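Local coordinates for protein F420-dependent methylenetetrahydromethanopterin dehydrogenase (Methanopyrus kandleri, PDB 1QV9) that catalyses the reversible, coenzyme F420-dependent reduction of methenyl-tetrahydromethanopterin to methylene-tetrahydromethanopterin on the carbon dioxide-to-methane pathway, working as a hexamer built as a trimer of dimers, at residues M145-A150 against K243-A248; F154-E159 against L189-F194; P197-K202 against D249-L254. One frame throughout, in Å; residues are numbered along the deposited sequence.

Interaction 1: residues M145-A150 against K243-A248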
loop_
_atom_site.group_PDB
_atom_site.type_symbol
_atom_site.label_atom_id
_atom_site.label_comp_id
_atom_site.label_asym_id
_atom_site.label_seq_id
_atom_site.Cartn_x
_atom_site.Cartn_y
_atom_site.Cartn_z
HETATM N N MSE A 145 -9.556 -5.399 -17.014
HETATM C CA MSE A 145 -10.643 -4.403 -17.170
HETATM C C MSE A 145 -10.250 -3.093 -16.492
HETATM O O MSE A 145 -10.495 -1.985 -17.037
HETATM C CB MSE A 145 -11.943 -4.949 -16.561
HETATM C CG MSE A 145 -13.112 -4.021 -16.811
HETATM SE SE MSE A 145 -14.758 -4.847 -16.114
HETATM C CE MSE A 145 -14.679 -6.478 -17.184
ATOM N N LYS A 146 -9.653 -3.181 -15.302
ATOM C CA LYS A 146 -9.234 -1.956 -14.604
ATOM C C LYS A 146 -8.187 -1.218 -15.458
ATOM O O LYS A 146 -8.214 0.009 -15.601
ATOM C CB LYS A 146 -8.652 -2.321 -13.222
ATOM C CG LYS A 146 -8.014 -1.193 -12.454
ATOM C CD LYS A 146 -8.950 -0.020 -12.298
ATOM C CE LYS A 146 -8.325 1.030 -11.403
ATOM N NZ LYS A 146 -9.157 2.234 -11.272
ATOM N N VAL A 147 -7.230 -1.965 -16.011
ATOM C CA VAL A 147 -6.223 -1.324 -16.849
ATOM C C VAL A 147 -6.855 -0.639 -18.058
ATOM O O VAL A 147 -6.597 0.547 -18.304
ATOM C CB VAL A 147 -5.193 -2.383 -17.333
ATOM C CG1 VAL A 147 -4.265 -1.774 -18.447
ATOM C CG2 VAL A 147 -4.372 -2.866 -16.154
ATOM N N LEU A 148 -7.678 -1.362 -18.803
ATOM C CA LEU A 148 -8.262 -0.776 -20.022
ATOM C C LEU A 148 -9.177 0.412 -19.724
ATOM O O LEU A 148 -9.262 1.364 -20.523
ATOM C CB LEU A 148 -8.995 -1.858 -20.834
ATOM C CG LEU A 148 -8.064 -3.004 -21.262
ATOM C CD1 LEU A 148 -8.853 -4.017 -22.036
ATOM C CD2 LEU A 148 -6.933 -2.458 -22.160
ATOM N N ALA A 149 -9.830 0.390 -18.573
ATOM C CA ALA A 149 -10.733 1.490 -18.225
ATOM C C ALA A 149 -9.972 2.686 -17.697
ATOM O O ALA A 149 -10.056 3.775 -18.277
ATOM C CB ALA A 149 -11.759 0.996 -17.180
ATOM N N ALA A 150 -9.209 2.511 -16.622
ATOM C CA ALA A 150 -8.518 3.629 -15.989
ATOM C C ALA A 150 -7.418 4.290 -16.810
ATOM O O ALA A 150 -7.055 5.426 -16.542
ATOM C CB ALA A 150 -8.016 3.213 -14.583
ATOM N N LYS A 243 0.011 -5.818 -11.270
ATOM C CA LYS A 243 0.730 -4.559 -11.058
ATOM C C LYS A 243 0.356 -3.484 -12.080
ATOM O O LYS A 243 0.403 -2.290 -11.781
ATOM C CB LYS A 243 2.254 -4.778 -11.070
ATOM C CG LYS A 243 2.699 -5.497 -9.785
ATOM C CD LYS A 243 2.211 -4.732 -8.529
ATOM C CE LYS A 243 2.803 -5.252 -7.213
ATOM N NZ LYS A 243 2.331 -6.610 -6.946
ATOM N N ALA A 244 0.030 -3.897 -13.308
ATOM C CA ALA A 244 -0.410 -2.934 -14.298
ATOM C C ALA A 244 -1.734 -2.331 -13.767
ATOM O O ALA A 244 -1.927 -1.133 -13.922
ATOM C CB ALA A 244 -0.623 -3.613 -15.699
ATOM N N ALA A 245 -2.609 -3.139 -13.164
ATOM C CA ALA A 245 -3.900 -2.559 -12.652
ATOM C C ALA A 245 -3.584 -1.574 -11.532
ATOM O O ALA A 245 -4.276 -0.542 -11.375
ATOM C CB ALA A 245 -4.803 -3.659 -12.109
ATOM N N GLU A 246 -2.574 -1.866 -10.709
ATOM C CA GLU A 246 -2.222 -0.958 -9.618
ATOM C C GLU A 246 -1.722 0.376 -10.186
ATOM O O GLU A 246 -2.018 1.453 -9.648
ATOM C CB GLU A 246 -1.154 -1.609 -8.737
ATOM C CG GLU A 246 -0.745 -0.834 -7.518
ATOM C CD GLU A 246 0.444 -1.498 -6.861
ATOM O OE1 GLU A 246 0.345 -2.714 -6.601
ATOM O OE2 GLU A 246 1.466 -0.820 -6.635
ATOM N N LEU A 247 -0.955 0.335 -11.279
ATOM C CA LEU A 247 -0.492 1.579 -11.888
ATOM C C LEU A 247 -1.671 2.376 -12.407
ATOM O O LEU A 247 -1.688 3.604 -12.256
ATOM C CB LEU A 247 0.464 1.280 -13.069
ATOM C CG LEU A 247 1.933 1.103 -12.716
ATOM C CD1 LEU A 247 2.627 0.421 -13.906
ATOM C CD2 LEU A 247 2.588 2.458 -12.443
ATOM N N ALA A 248 -2.620 1.684 -13.035
ATOM C CA ALA A 248 -3.791 2.372 -13.583
ATOM C C ALA A 248 -4.567 2.976 -12.413
ATOM O O ALA A 248 -5.104 4.115 -12.519
ATOM C CB ALA A 248 -4.650 1.396 -14.382
#

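Interaction 2: residues F154-E159 against L189-F194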
loop_
_atom_site.group_PDB
_atom_site.type_symbol
_atom_site.label_atom_id
_atom_site.label_comp_id
_atom_site.label_asym_id
_atom_site.label_seq_id
_atom_site.Cartn_x
_atom_site.Cartn_y
_atom_site.Cartn_z
ATOM N N PHE A 154 -10.655 2.361 -22.967
ATOM C CA PHE A 154 -12.069 2.160 -23.268
ATOM C C PHE A 154 -12.713 3.457 -23.784
ATOM O O PHE A 154 -13.728 3.370 -24.484
ATOM C CB PHE A 154 -12.835 1.647 -22.021
ATOM C CG PHE A 154 -12.668 0.160 -21.752
ATOM C CD1 PHE A 154 -12.938 -0.339 -20.492
ATOM C CD2 PHE A 154 -12.253 -0.706 -22.739
ATOM C CE1 PHE A 154 -12.803 -1.700 -20.211
ATOM C CE2 PHE A 154 -12.108 -2.089 -22.454
ATOM C CZ PHE A 154 -12.389 -2.555 -21.195
ATOM N N ARG A 155 -12.161 4.611 -23.421
ATOM C CA ARG A 155 -12.750 5.853 -23.925
ATOM C C ARG A 155 -12.444 5.968 -25.416
ATOM O O ARG A 155 -13.236 6.527 -26.173
ATOM C CB ARG A 155 -12.240 7.100 -23.178
ATOM C CG ARG A 155 -13.302 8.231 -23.155
ATOM C CD ARG A 155 -12.810 9.475 -22.495
ATOM N NE ARG A 155 -12.299 9.287 -21.139
ATOM C CZ ARG A 155 -13.055 9.141 -20.061
ATOM N NH1 ARG A 155 -12.486 8.977 -18.890
ATOM N NH2 ARG A 155 -14.365 9.179 -20.159
ATOM N N VAL A 156 -11.294 5.467 -25.865
ATOM C CA VAL A 156 -10.978 5.504 -27.292
ATOM C C VAL A 156 -12.008 4.643 -28.058
ATOM O O VAL A 156 -12.484 4.996 -29.149
ATOM C CB VAL A 156 -9.572 4.916 -27.567
ATOM C CG1 VAL A 156 -9.269 4.930 -29.046
ATOM C CG2 VAL A 156 -8.507 5.735 -26.809
ATOM N N VAL A 157 -12.315 3.466 -27.499
ATOM C CA VAL A 157 -13.292 2.573 -28.125
ATOM C C VAL A 157 -14.670 3.198 -28.132
ATOM O O VAL A 157 -15.363 3.112 -29.146
ATOM C CB VAL A 157 -13.287 1.180 -27.375
ATOM C CG1 VAL A 157 -14.292 0.214 -27.965
ATOM C CG2 VAL A 157 -11.902 0.578 -27.445
ATOM N N GLN A 158 -15.057 3.809 -27.016
ATOM C CA GLN A 158 -16.349 4.475 -26.886
ATOM C C GLN A 158 -16.441 5.532 -27.983
ATOM O O GLN A 158 -17.450 5.589 -28.697
ATOM C CB GLN A 158 -16.477 5.148 -25.515
ATOM C CG GLN A 158 -17.783 5.948 -25.315
ATOM C CD GLN A 158 -17.751 6.995 -24.190
ATOM O OE1 GLN A 158 -16.867 7.001 -23.322
ATOM N NE2 GLN A 158 -18.761 7.888 -24.188
ATOM N N GLU A 159 -15.390 6.337 -28.130
ATOM C CA GLU A 159 -15.452 7.410 -29.143
ATOM C C GLU A 159 -15.595 6.888 -30.545
ATOM O O GLU A 159 -16.384 7.414 -31.350
ATOM C CB GLU A 159 -14.213 8.295 -29.065
ATOM C CG GLU A 159 -14.138 9.199 -27.874
ATOM C CD GLU A 159 -12.871 10.058 -27.916
ATOM O OE1 GLU A 159 -12.038 9.874 -28.848
ATOM O OE2 GLU A 159 -12.716 10.903 -27.023
ATOM N N LEU A 189 -0.486 9.308 -25.654
ATOM C CA LEU A 189 0.249 10.565 -25.814
ATOM C C LEU A 189 -0.589 11.674 -26.412
ATOM O O LEU A 189 -0.363 12.856 -26.106
ATOM C CB LEU A 189 1.481 10.309 -26.673
ATOM C CG LEU A 189 2.587 9.512 -25.966
ATOM C CD1 LEU A 189 3.580 8.989 -27.003
ATOM C CD2 LEU A 189 3.294 10.354 -24.897
ATOM N N GLU A 190 -1.560 11.323 -27.256
ATOM C CA GLU A 190 -2.395 12.352 -27.877
ATOM C C GLU A 190 -3.851 12.416 -27.423
ATOM O O GLU A 190 -4.699 13.030 -28.078
ATOM C CB GLU A 190 -2.330 12.183 -29.397
ATOM C CG GLU A 190 -0.963 12.521 -29.940
ATOM C CD GLU A 190 -0.843 12.210 -31.418
ATOM O OE1 GLU A 190 -0.252 13.041 -32.136
ATOM O OE2 GLU A 190 -1.324 11.148 -31.858
ATOM N N ARG A 191 -4.153 11.777 -26.302
ATOM C CA ARG A 191 -5.503 11.807 -25.777
ATOM C C ARG A 191 -5.550 13.006 -24.821
ATOM O O ARG A 191 -4.526 13.439 -24.297
ATOM C CB ARG A 191 -5.787 10.514 -25.004
ATOM C CG ARG A 191 -5.668 9.210 -25.823
ATOM C CD ARG A 191 -6.819 9.057 -26.799
ATOM N NE ARG A 191 -8.099 9.195 -26.122
ATOM C CZ ARG A 191 -9.250 9.341 -26.762
ATOM N NH1 ARG A 191 -9.259 9.356 -28.098
ATOM N NH2 ARG A 191 -10.379 9.512 -26.080
ATOM N N GLU A 192 -6.717 13.564 -24.576
ATOM C CA GLU A 192 -6.738 14.673 -23.623
ATOM C C GLU A 192 -7.225 14.071 -22.312
ATOM O O GLU A 192 -7.832 14.735 -21.494
ATOM C CB GLU A 192 -7.707 15.758 -24.087
ATOM C CG GLU A 192 -7.258 16.419 -25.367
ATOM C CD GLU A 192 -5.863 16.980 -25.229
ATOM O OE1 GLU A 192 -5.718 18.141 -24.774
ATOM O OE2 GLU A 192 -4.905 16.250 -25.556
ATOM N N GLU A 193 -6.926 12.800 -22.122
ATOM C CA GLU A 193 -7.412 12.072 -20.954
ATOM C C GLU A 193 -7.033 12.631 -19.562
ATOM O O GLU A 193 -7.901 12.974 -18.727
ATOM C CB GLU A 193 -6.932 10.614 -21.093
ATOM C CG GLU A 193 -7.470 9.600 -20.047
ATOM C CD GLU A 193 -8.948 9.334 -20.204
ATOM O OE1 GLU A 193 -9.492 9.462 -21.339
ATOM O OE2 GLU A 193 -9.560 8.985 -19.177
ATOM N N PHE A 194 -5.735 12.775 -19.337
ATOM C CA PHE A 194 -5.230 13.167 -18.035
ATOM C C PHE A 194 -4.786 14.600 -17.840
ATOM O O PHE A 194 -3.986 15.134 -18.633
ATOM C CB PHE A 194 -4.036 12.259 -17.693
ATOM C CG PHE A 194 -4.397 10.789 -17.635
ATOM C CD1 PHE A 194 -5.085 10.300 -16.542
ATOM C CD2 PHE A 194 -4.090 9.920 -18.690
ATOM C CE1 PHE A 194 -5.478 8.947 -16.492
ATOM C CE2 PHE A 194 -4.475 8.586 -18.657
ATOM C CZ PHE A 194 -5.168 8.092 -17.559
#

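Interaction 3: residues P197-K202 against D249-L254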
loop_
_atom_site.group_PDB
_atom_site.type_symbol
_atom_site.label_atom_id
_atom_site.label_comp_id
_atom_site.label_asym_id
_atom_site.label_seq_id
_atom_site.Cartn_x
_atom_site.Cartn_y
_atom_site.Cartn_z
ATOM N N PRO A 197 0.280 15.111 -15.587
ATOM C CA PRO A 197 1.153 14.353 -16.468
ATOM C C PRO A 197 1.682 13.029 -15.917
ATOM O O PRO A 197 1.888 12.099 -16.719
ATOM C CB PRO A 197 2.250 15.363 -16.817
ATOM C CG PRO A 197 2.352 16.205 -15.620
ATOM C CD PRO A 197 0.909 16.376 -15.150
ATOM N N TYR A 198 1.883 12.940 -14.600
ATOM C CA TYR A 198 2.361 11.666 -14.019
ATOM C C TYR A 198 1.240 10.628 -14.115
ATOM O O TYR A 198 1.518 9.431 -14.232
ATOM C CB TYR A 198 2.842 11.868 -12.593
ATOM C CG TYR A 198 4.069 12.752 -12.582
ATOM C CD1 TYR A 198 5.320 12.230 -12.936
ATOM C CD2 TYR A 198 3.982 14.124 -12.302
ATOM C CE1 TYR A 198 6.465 13.077 -13.017
ATOM C CE2 TYR A 198 5.126 14.959 -12.374
ATOM C CZ TYR A 198 6.336 14.431 -12.732
ATOM O OH TYR A 198 7.415 15.280 -12.812
ATOM N N ALA A 199 -0.029 11.058 -14.104
ATOM C CA ALA A 199 -1.103 10.068 -14.305
ATOM C C ALA A 199 -0.972 9.476 -15.718
ATOM O O ALA A 199 -1.113 8.274 -15.903
ATOM C CB ALA A 199 -2.503 10.746 -14.121
HETATM N N MSE A 200 -0.735 10.322 -16.740
HETATM C CA MSE A 200 -0.571 9.817 -18.090
HETATM C C MSE A 200 0.612 8.840 -18.150
HETATM O O MSE A 200 0.526 7.782 -18.769
HETATM C CB MSE A 200 -0.320 10.963 -19.098
HETATM C CG MSE A 200 -0.148 10.412 -20.499
HETATM SE SE MSE A 200 0.125 11.943 -21.745
HETATM C CE MSE A 200 1.832 12.447 -21.099
ATOM N N VAL A 201 1.721 9.225 -17.529
ATOM C CA VAL A 201 2.912 8.402 -17.586
ATOM C C VAL A 201 2.716 7.059 -16.869
ATOM O O VAL A 201 3.185 5.987 -17.341
ATOM C CB VAL A 201 4.101 9.213 -17.023
ATOM C CG1 VAL A 201 5.250 8.323 -16.692
ATOM C CG2 VAL A 201 4.507 10.271 -18.092
ATOM N N LYS A 202 2.009 7.082 -15.742
ATOM C CA LYS A 202 1.717 5.814 -15.056
ATOM C C LYS A 202 0.788 4.954 -15.917
ATOM O O LYS A 202 0.885 3.741 -15.934
ATOM C CB LYS A 202 1.067 6.083 -13.688
ATOM C CG LYS A 202 2.053 6.666 -12.711
ATOM C CD LYS A 202 1.371 7.095 -11.391
ATOM C CE LYS A 202 2.329 7.754 -10.395
ATOM N NZ LYS A 202 3.251 6.805 -9.728
ATOM N N ASP A 249 -4.692 2.242 -11.311
ATOM C CA ASP A 249 -5.385 2.779 -10.114
ATOM C C ASP A 249 -4.645 4.033 -9.598
ATOM O O ASP A 249 -5.269 5.037 -9.241
ATOM C CB ASP A 249 -5.411 1.731 -8.977
ATOM C CG ASP A 249 -6.195 2.220 -7.751
ATOM O OD1 ASP A 249 -7.431 2.195 -7.863
ATOM O OD2 ASP A 249 -5.590 2.622 -6.737
ATOM N N GLU A 250 -3.316 3.987 -9.553
ATOM C CA GLU A 250 -2.541 5.135 -9.095
ATOM C C GLU A 250 -2.779 6.349 -9.988
ATOM O O GLU A 250 -2.842 7.487 -9.492
ATOM C CB GLU A 250 -1.033 4.832 -9.110
ATOM C CG GLU A 250 -0.585 3.968 -7.995
ATOM C CD GLU A 250 0.952 3.875 -7.891
ATOM O OE1 GLU A 250 1.697 4.561 -8.641
ATOM O OE2 GLU A 250 1.405 3.106 -7.034
ATOM N N ALA A 251 -2.894 6.130 -11.290
ATOM C CA ALA A 251 -3.116 7.245 -12.211
ATOM C C ALA A 251 -4.458 7.858 -11.894
ATOM O O ALA A 251 -4.585 9.100 -11.821
ATOM C CB ALA A 251 -3.103 6.750 -13.663
ATOM N N ARG A 252 -5.473 7.019 -11.697
ATOM C CA ARG A 252 -6.794 7.590 -11.434
ATOM C C ARG A 252 -6.793 8.346 -10.104
ATOM O O ARG A 252 -7.441 9.440 -10.014
ATOM C CB ARG A 252 -7.845 6.510 -11.443
ATOM C CG ARG A 252 -9.279 7.077 -11.366
ATOM C CD ARG A 252 -10.157 6.137 -12.030
ATOM N NE ARG A 252 -11.558 6.557 -12.178
ATOM C CZ ARG A 252 -12.076 7.155 -13.246
ATOM N NH1 ARG A 252 -13.377 7.414 -13.249
ATOM N NH2 ARG A 252 -11.364 7.486 -14.319
ATOM N N GLU A 253 -6.126 7.827 -9.069
ATOM C CA GLU A 253 -6.095 8.534 -7.784
ATOM C C GLU A 253 -5.396 9.898 -7.945
ATOM O O GLU A 253 -5.761 10.839 -7.260
ATOM C CB GLU A 253 -5.427 7.699 -6.683
ATOM C CG GLU A 253 -6.264 6.467 -6.283
ATOM C CD GLU A 253 -7.659 6.796 -5.708
ATOM O OE1 GLU A 253 -8.667 6.243 -6.197
ATOM O OE2 GLU A 253 -7.705 7.567 -4.744
ATOM N N LEU A 254 -4.409 10.015 -8.832
ATOM C CA LEU A 254 -3.731 11.299 -9.065
ATOM C C LEU A 254 -4.748 12.271 -9.674
ATOM O O LEU A 254 -4.758 13.463 -9.314
ATOM C CB LEU A 254 -2.532 11.162 -10.026
ATOM C CG LEU A 254 -1.258 10.644 -9.371
ATOM C CD1 LEU A 254 -0.239 10.393 -10.458
ATOM C CD2 LEU A 254 -0.703 11.635 -8.348
#

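Interaction 1: residues M145-A150 against K243-A248
Val147 and Ala245 lie with their CA atoms 5.0 Å apart where the two helical segments, running in roughly the same direction, pass at 31° with their axes 8.2 Å apart. This is close helix-helix packing in which small residues set the spacing: helix 134-150 rests on helix 227-257, and three alanines of the latter, Ala244, Ala245 and Ala248, form the touching surface. Having nothing beyond CB, they let branched and long side chains of the partner lie directly against the backbone. Val147 exploits this most. With CG1 anti to the backbone N (chi1 169°), CG2 lies beside that N, anti to the carbonyl carbon, and is set against the peptide between Ala244 and Ala245, 3.5 Å from Ala245 N and 3.8 Å from Ala244 CB. Lys146 contributes only the aliphatic root of its chain, CG meeting Ala245 CB at 4.1 Å before the chain bends at chi2; its NZ forms a weak, long ion pair with Asp249. No hydrogen bond joins the segments, so van der Waals contact does the work, as suits a buried alanine-rich surface. Ile139 of the second subunit packs on the same two residues, Lys146 and Ala150. At the far end two methyls meet, Ala150 CB lying 3.8 Å from Ala248 CB and 3.7 Å from Ala248 O.

Interaction 2: residues F154-E159 against L189-F194
Arg155 bends at chi3 (-55°) and Glu193 at chi2 (69°), and these two turns bring guanidinium and carboxylate together nearly coplanar. The grip is side-on and bidentate: Arg155 NE bonds Glu193 OE1 at 2.8 Å and NH1 bonds OE2 at 2.9 Å, each oxygen offering its syn lone pair. Paired bonds in one plane restrain rotation of both groups, a fitting use of arginine, whose several N-H groups can serve two acceptors at once. Arg191 makes a second salt bridge of a different kind. Its NH1 donates to Glu159 OE1 at 2.9 Å from above the carboxylate plane, the two flat groups being turned 53° apart, while the bond from NH2 to OE2 is weak. Val156 CG2 lies 3.5 Å above the plane of the Arg191 guanidinium, over one face and toward the rim, giving the flat cation an apolar seat. Arg155 NH2 also hydrogen-bonds Thr264 OG1 of its own chain and forms a salt bridge with Asp133 of the second subunit, so one guanidinium links loop, helix and subunit interface. The charged pairs clamp the connection between strand 180-183 and helix 197-223 onto helix 153-169, just before Phe194 packs on helix 197-223.

Interaction 3: residues P197-K202 against D249-L254
Lys202 crosses from helix 197-223 to helix 227-257, and each stage of its chain finds a partner. CB starts 4.2 Å from Ala251 CB. Farther out, CD lies 3.8 Å from both Leu254 CD1 and Glu250 OE1, and CE is 3.7 Å from the same Leu254 CD1. A bend at chi4 (-74°) then turns NZ to Glu250 OE1, 2.9 Å away and met nearly along the C-O bond, in a salt bridge. Lysine suits this place because it packs along its length yet delivers a charge. That charge has further partners, Glu253 of the fourth subunit and Glu239 of the third, while Glu250 also pairs with Lys243 and Arg242 of the third. Beside it the helices are in direct contact: the CA atoms of Ala199 and Ala251 are 4.1 Å apart, and Ala251 CB comes within 3.4 Å of Ala199 O, as two methyl side chains permit. Leu254 CD1 also lies 3.7 Å from Ala199 N, so this one methyl touches both the lysine chain and the helix backbone. The segments run antiparallel at 166°, joining the start of helix 197-223 to the later part of helix 227-257 as an alpha-hairpin of the helix bundle, which follows the last strand, 180-183.

Overall arrangement
Interactions 1 and 3 share helix 227-257 on consecutive turns, with centres about 10 Å apart; Lys146 CE packs 3.7 Å from Asp249 CA where one gives way to the other. Interaction 2 lies about 15 Å from interaction 1 and 14 Å from interaction 3, centre to centre. Helices 134-150 and 153-169 follow each other directly, and a probable hydrogen bond of 3.0 Å from Phe154 N to Leu148 O spans their junction. The ring of Phe194 ties all three together: CZ lies 3.4 Å from Ala150 O, and CD1 is 3.6 Å from Ala199 CB. All three contacts also touch the second subunit; interactions 1 and 3 are helix-helix contacts, whereas interaction 2 fixes a loop to helix 153-169.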